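Local coordinates for tudor domain-containing protein 1 (PDB 5M9N) that binds arginine-methylated partners, including Piwi proteins, through its Tudor domains and probably acts in piRNA-guided repression of transposable elements during spermatogenesis, at residues A66-Y71 with I88-F93; D73-R78 with L131-P136. All blocks are in the same frame, centred on the assembly; numbering follows the deposited sequence.

Contact 1. Residues A66-Y71 with I88-F93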
loop_
_atom_site.group_PDB
_atom_site.type_symbol
_atom_site.label_atom_id
_atom_site.label_comp_id
_atom_site.label_asym_id
_atom_site.label_seq_id
_atom_site.Cartn_x
_atom_site.Cartn_y
_atom_site.Cartn_z
ATOM N N ALA A 66 -13.801 -5.744 -8.828
ATOM C CA ALA A 66 -15.091 -6.004 -9.476
ATOM C C ALA A 66 -16.221 -6.041 -8.447
ATOM O O ALA A 66 -17.304 -5.502 -8.693
ATOM C CB ALA A 66 -15.039 -7.322 -10.244
ATOM N N SER A 67 -15.975 -6.690 -7.308
ATOM C CA SER A 67 -16.993 -6.761 -6.270
ATOM C C SER A 67 -17.306 -5.399 -5.694
ATOM O O SER A 67 -18.465 -5.073 -5.383
ATOM C CB SER A 67 -16.541 -7.651 -5.148
ATOM O OG SER A 67 -16.306 -8.926 -5.620
ATOM N N LEU A 68 -16.266 -4.596 -5.549
ATOM C CA LEU A 68 -16.421 -3.244 -4.970
ATOM C C LEU A 68 -17.291 -2.352 -5.888
ATOM O O LEU A 68 -18.098 -1.576 -5.428
ATOM C CB LEU A 68 -15.046 -2.615 -4.737
ATOM C CG LEU A 68 -14.384 -2.930 -3.398
ATOM C CD1 LEU A 68 -12.895 -2.565 -3.422
ATOM C CD2 LEU A 68 -15.090 -2.200 -2.248
ATOM N N SER A 69 -17.063 -2.490 -7.189
ATOM C CA SER A 69 -17.762 -1.748 -8.225
ATOM C C SER A 69 -19.216 -2.167 -8.235
ATOM O O SER A 69 -20.104 -1.335 -8.259
ATOM C CB SER A 69 -17.136 -2.092 -9.588
ATOM O OG SER A 69 -17.987 -1.625 -10.630
ATOM N N LYS A 70 -19.461 -3.464 -8.184
ATOM C CA LYS A 70 -20.813 -3.963 -8.127
ATOM C C LYS A 70 -21.578 -3.491 -6.896
ATOM O O LYS A 70 -22.741 -3.105 -6.980
ATOM C CB LYS A 70 -20.764 -5.478 -8.139
ATOM C CG LYS A 70 -22.137 -6.101 -8.165
ATOM C CD LYS A 70 -22.026 -7.595 -8.330
ATOM C CE LYS A 70 -23.409 -8.243 -8.276
ATOM N NZ LYS A 70 -23.293 -9.736 -8.387
ATOM N N TYR A 71 -20.892 -3.502 -5.756
ATOM C CA TYR A 71 -21.470 -3.187 -4.485
ATOM C C TYR A 71 -21.747 -1.690 -4.384
ATOM O O TYR A 71 -22.867 -1.301 -4.032
ATOM C CB TYR A 71 -20.553 -3.676 -3.344
ATOM C CG TYR A 71 -20.763 -2.966 -2.023
ATOM C CD1 TYR A 71 -21.805 -3.321 -1.160
ATOM C CD2 TYR A 71 -19.923 -1.923 -1.648
ATOM C CE1 TYR A 71 -22.004 -2.644 0.053
ATOM C CE2 TYR A 71 -20.110 -1.226 -0.443
ATOM C CZ TYR A 71 -21.122 -1.598 0.413
ATOM O OH TYR A 71 -21.257 -0.911 1.579
ATOM N N ILE A 88 -12.243 1.948 7.798
ATOM C CA ILE A 88 -12.081 1.523 6.388
ATOM C C ILE A 88 -13.388 1.826 5.687
ATOM O O ILE A 88 -14.450 1.646 6.263
ATOM C CB ILE A 88 -11.736 0.036 6.292
ATOM C CG1 ILE A 88 -10.458 -0.268 7.077
ATOM C CG2 ILE A 88 -11.471 -0.368 4.838
ATOM C CD1 ILE A 88 -9.205 0.400 6.532
ATOM N N CYS A 89 -13.328 2.323 4.477
ATOM C CA CYS A 89 -14.532 2.516 3.662
ATOM C C CYS A 89 -14.155 2.250 2.197
ATOM O O CYS A 89 -13.078 1.707 1.950
ATOM C CB CYS A 89 -15.075 3.922 3.873
ATOM S SG CYS A 89 -14.014 5.246 3.329
ATOM N N CYS A 90 -15.041 2.567 1.260
ATOM C CA CYS A 90 -14.759 2.579 -0.188
ATOM C C CYS A 90 -14.532 4.022 -0.611
ATOM O O CYS A 90 -15.198 4.945 -0.103
ATOM C CB CYS A 90 -15.891 1.937 -0.983
ATOM S SG CYS A 90 -16.449 0.345 -0.370
ATOM N N ALA A 91 -13.513 4.218 -1.439
ATOM C CA ALA A 91 -13.140 5.479 -2.024
ATOM C C ALA A 91 -12.997 5.315 -3.541
ATOM O O ALA A 91 -12.385 4.318 -4.008
ATOM C CB ALA A 91 -11.840 5.920 -1.443
ATOM N N GLN A 92 -13.538 6.281 -4.301
ATOM C CA GLN A 92 -13.433 6.259 -5.759
ATOM C C GLN A 92 -12.214 7.069 -6.215
ATOM O O GLN A 92 -12.163 8.302 -6.070
ATOM C CB GLN A 92 -14.734 6.855 -6.309
ATOM C CG GLN A 92 -14.995 6.641 -7.748
ATOM C CD GLN A 92 -16.338 7.194 -8.162
ATOM O OE1 GLN A 92 -17.015 7.935 -7.415
ATOM N NE2 GLN A 92 -16.700 6.906 -9.345
ATOM N N PHE A 93 -11.211 6.367 -6.694
ATOM C CA PHE A 93 -9.915 6.924 -7.070
ATOM C C PHE A 93 -10.073 7.972 -8.142
ATOM O O PHE A 93 -10.849 7.790 -9.061
ATOM C CB PHE A 93 -9.009 5.741 -7.534
ATOM C CG PHE A 93 -7.583 6.106 -7.879
ATOM C CD1 PHE A 93 -6.886 7.097 -7.187
ATOM C CD2 PHE A 93 -6.906 5.363 -8.837
ATOM C CE1 PHE A 93 -5.569 7.390 -7.490
ATOM C CE2 PHE A 93 -5.597 5.651 -9.155
ATOM C CZ PHE A 93 -4.919 6.649 -8.482
#
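Apolar packing between Leu68 and Cys90 is the tighter component of this contact. One branch of the leucine does the touching: CD2 of Leu68 comes to 3.4 Å from SG of Cys90, whereas CD1 of Leu68 stays 5.5 Å from that sulfur. The distance is close for a carbon-sulfur pair. The backbones remain well apart at this point, with 7.7 Å between CA of Leu68 and CA of Cys90, so the side chains alone bridge from helix 58-73 to strand 88-92.

The second component is a sulfur-aromatic contact. SG of Cys90 lies 5.2 Å from the centroid of the Tyr71 ring and 77° off its normal, which puts the sulfur at the ring edge, near the ring plane. CE2 is the ring atom that meets it, with 4.0 Å between CE2 of Tyr71 and SG of Cys90. The tyrosine reaches this place because its CG stands anti to the backbone N (chi1 158°), while the cysteine turns SG beside its own N (chi1 -48°). Leu68 and Tyr71 are three residues apart, and both start their side chains toward the strand, so a single sulfur serves both.

Polar bonding is confined to the surroundings: Tyr71 OH donates to the carbonyl oxygen of Pro133, which fixes the far end of the ring. Farther along the strand segment, Phe93 packs on the modified side chain of the bound dimethylarginine peptide.

In this extended Tudor domain the contact seats the long helix against the SH3-like Tudor core. With 101 Å² buried in total, its chemistry is apolar and sulfur-aromatic, centred on one buried cysteine sulfur, with no charged group taking part.

Contact 2. Residues D73-R78 with L131-P136; sequences DQLPPR and LCPIIP
Both backbones are extended at the residues that face each other, Leu75 at phi/psi -84°/124° and Cys132 in a beta conformation, and no strand pairing joins them. The site lies at the margin of the SH3-like Tudor core: 73-78 belongs to the loop that follows helix 58-73, with an inverse gamma turn centred on Pro77, and 131-136 runs on from strand 131-132, the outermost strand on its side of the five-stranded antiparallel sheet.

A disulfide between Cys132 and Cys72, the residue just before the loop segment, ties the two chain regions covalently. Leu75 packs beside that bridge. Its side chain starts toward the strand segment, with CG beside the backbone N and anti to the carbonyl carbon (chi1 -83°), and CD2 is the branch that makes every close approach. CD2 of Leu75 lies 3.3 Å from SG of Cys132 and 4.0 Å from CB of Cys132. The first value is shorter than ordinary packing and, because the cysteine is irregularly modelled, a doubtful measure of how tightly the atoms press.

Pro133 extends the apolar patch by a looser touch, and its ring also packs on Phe81. The 98 Å² buried here thus gathers round one methyl group, which is 4.2 Å from the proline at the pair Leu75 CD2 and Pro133 CD.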
loop_
_atom_site.group_PDB
_atom_site.type_symbol
_atom_site.label_atom_id
_atom_site.label_comp_id
_atom_site.label_asym_id
_atom_site.label_seq_id
_atom_site.Cartn_x
_atom_site.Cartn_y
_atom_site.Cartn_z
ATOM N N ASP A 73 -22.127 0.453 -6.728
ATOM C CA ASP A 73 -23.203 0.838 -7.671
ATOM C C ASP A 73 -24.635 0.673 -7.168
ATOM O O ASP A 73 -25.537 1.331 -7.675
ATOM C CB ASP A 73 -23.030 0.118 -9.017
ATOM C CG ASP A 73 -21.819 0.614 -9.773
ATOM O OD1 ASP A 73 -21.147 1.575 -9.345
ATOM O OD2 ASP A 73 -21.480 0.021 -10.793
ATOM N N GLN A 74 -24.845 -0.188 -6.185
ATOM C CA GLN A 74 -26.154 -0.398 -5.606
ATOM C C GLN A 74 -26.478 0.506 -4.459
ATOM O O GLN A 74 -27.616 0.474 -3.955
ATOM C CB GLN A 74 -26.281 -1.804 -5.118
ATOM C CG GLN A 74 -26.254 -2.781 -6.263
ATOM C CD GLN A 74 -26.331 -4.165 -5.722
ATOM O OE1 GLN A 74 -27.415 -4.652 -5.431
ATOM N NE2 GLN A 74 -25.178 -4.796 -5.525
ATOM N N LEU A 75 -25.499 1.286 -4.019
ATOM C CA LEU A 75 -25.722 2.295 -2.978
ATOM C C LEU A 75 -26.255 3.572 -3.656
ATOM O O LEU A 75 -25.589 4.111 -4.556
ATOM C CB LEU A 75 -24.423 2.605 -2.197
ATOM C CG LEU A 75 -23.983 1.705 -1.027
ATOM C CD1 LEU A 75 -24.151 0.233 -1.297
ATOM C CD2 LEU A 75 -22.526 1.960 -0.697
ATOM N N PRO A 76 -27.443 4.066 -3.223
ATOM C CA PRO A 76 -27.945 5.308 -3.808
ATOM C C PRO A 76 -27.142 6.444 -3.185
ATOM O O PRO A 76 -27.488 6.873 -2.089
ATOM C CB PRO A 76 -29.413 5.336 -3.359
ATOM C CG PRO A 76 -29.444 4.565 -2.072
ATOM C CD PRO A 76 -28.202 3.707 -2.009
ATOM N N PRO A 77 -26.073 6.928 -3.870
ATOM C CA PRO A 77 -24.965 7.644 -3.215
ATOM C C PRO A 77 -25.310 9.072 -2.719
ATOM O O PRO A 77 -24.596 10.039 -3.015
ATOM C CB PRO A 77 -23.900 7.673 -4.319
ATOM C CG PRO A 77 -24.704 7.842 -5.561
ATOM C CD PRO A 77 -26.013 7.113 -5.337
ATOM N N ARG A 78 -26.379 9.163 -1.924
ATOM C CA ARG A 78 -26.916 10.419 -1.426
ATOM C C ARG A 78 -26.623 10.534 0.071
ATOM O O ARG A 78 -27.442 10.177 0.928
ATOM C CB ARG A 78 -28.420 10.541 -1.725
ATOM C CG ARG A 78 -29.073 11.874 -1.321
ATOM C CD ARG A 78 -29.603 12.683 -2.512
ATOM N NE ARG A 78 -30.661 13.640 -2.136
ATOM C CZ ARG A 78 -31.396 14.371 -2.990
ATOM N NH1 ARG A 78 -31.218 14.293 -4.311
ATOM N NH2 ARG A 78 -32.328 15.193 -2.518
ATOM N N LEU A 131 -16.685 8.858 -1.288
ATOM C CA LEU A 131 -16.604 7.771 -0.294
ATOM C C LEU A 131 -17.971 7.099 -0.163
ATOM O O LEU A 131 -18.945 7.780 -0.329
ATOM C CB LEU A 131 -16.114 8.243 1.050
ATOM C CG LEU A 131 -14.908 9.196 1.046
ATOM C CD1 LEU A 131 -14.712 9.820 2.441
ATOM C CD2 LEU A 131 -13.677 8.473 0.585
ATOM N N CYS A 132 -17.981 5.798 0.172
ATOM C CA CYS A 132 -19.118 4.828 0.193
ATOM C C CYS A 132 -18.781 4.112 1.543
ATOM O O CYS A 132 -17.594 3.828 1.811
ATOM C CB CYS A 132 -19.041 3.914 -1.217
ATOM S SG CYS A 132 -19.321 2.084 -1.584
ATOM N N PRO A 133 -19.763 3.787 2.413
ATOM C CA PRO A 133 -19.384 2.788 3.455
ATOM C C PRO A 133 -19.099 1.378 2.894
ATOM O O PRO A 133 -19.471 1.098 1.760
ATOM C CB PRO A 133 -20.590 2.739 4.374
ATOM C CG PRO A 133 -21.719 3.268 3.554
ATOM C CD PRO A 133 -21.180 4.212 2.540
ATOM N N ILE A 134 -18.394 0.562 3.690
ATOM C CA ILE A 134 -17.995 -0.798 3.326
ATOM C C ILE A 134 -18.773 -1.758 4.208
ATOM O O ILE A 134 -19.279 -1.380 5.276
ATOM C CB ILE A 134 -16.448 -1.022 3.463
ATOM C CG1 ILE A 134 -15.966 -2.206 2.582
ATOM C CG2 ILE A 134 -16.031 -1.170 4.925
ATOM C CD1 ILE A 134 -14.511 -2.109 2.154
ATOM N N ILE A 135 -18.860 -2.997 3.756
ATOM C CA ILE A 135 -19.425 -4.101 4.557
ATOM C C ILE A 135 -18.374 -5.170 4.840
ATOM O O ILE A 135 -17.397 -5.254 4.105
ATOM C CB ILE A 135 -20.640 -4.710 3.881
ATOM C CG1 ILE A 135 -20.295 -5.132 2.460
ATOM C CG2 ILE A 135 -21.777 -3.693 3.903
ATOM C CD1 ILE A 135 -21.276 -6.139 1.936
ATOM N N PRO A 136 -18.570 -5.994 5.892
ATOM C CA PRO A 136 -17.515 -6.930 6.296
ATOM C C PRO A 136 -17.194 -7.993 5.235
ATOM O O PRO A 136 -16.065 -8.460 5.203
ATOM C CB PRO A 136 -18.080 -7.591 7.569
ATOM C CG PRO A 136 -19.211 -6.725 7.985
ATOM C CD PRO A 136 -19.772 -6.214 6.705
#

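How the contacts relate
The two contacts sit side by side, their centres 8 Å apart, on neighbouring strands of one sheet: Cys90 N and Cys132 O are separated by 2.9 Å, a probable backbone hydrogen bond. Both bury about the same area and both rest a leucine methyl on a cysteine sulfur. They differ in depth and chemistry. Contact 1 is the more buried, joins helix to strand and adds an aromatic edge; contact 2 is only partly buried, involves the loop after that same helix, and stands next to a covalent bridge. Tyr71 connects them: its hydroxyl bonds into 131-136, and CE2 of Tyr71 lies 3.6 Å from SG of Cys132, approximate support given that irregular cysteine.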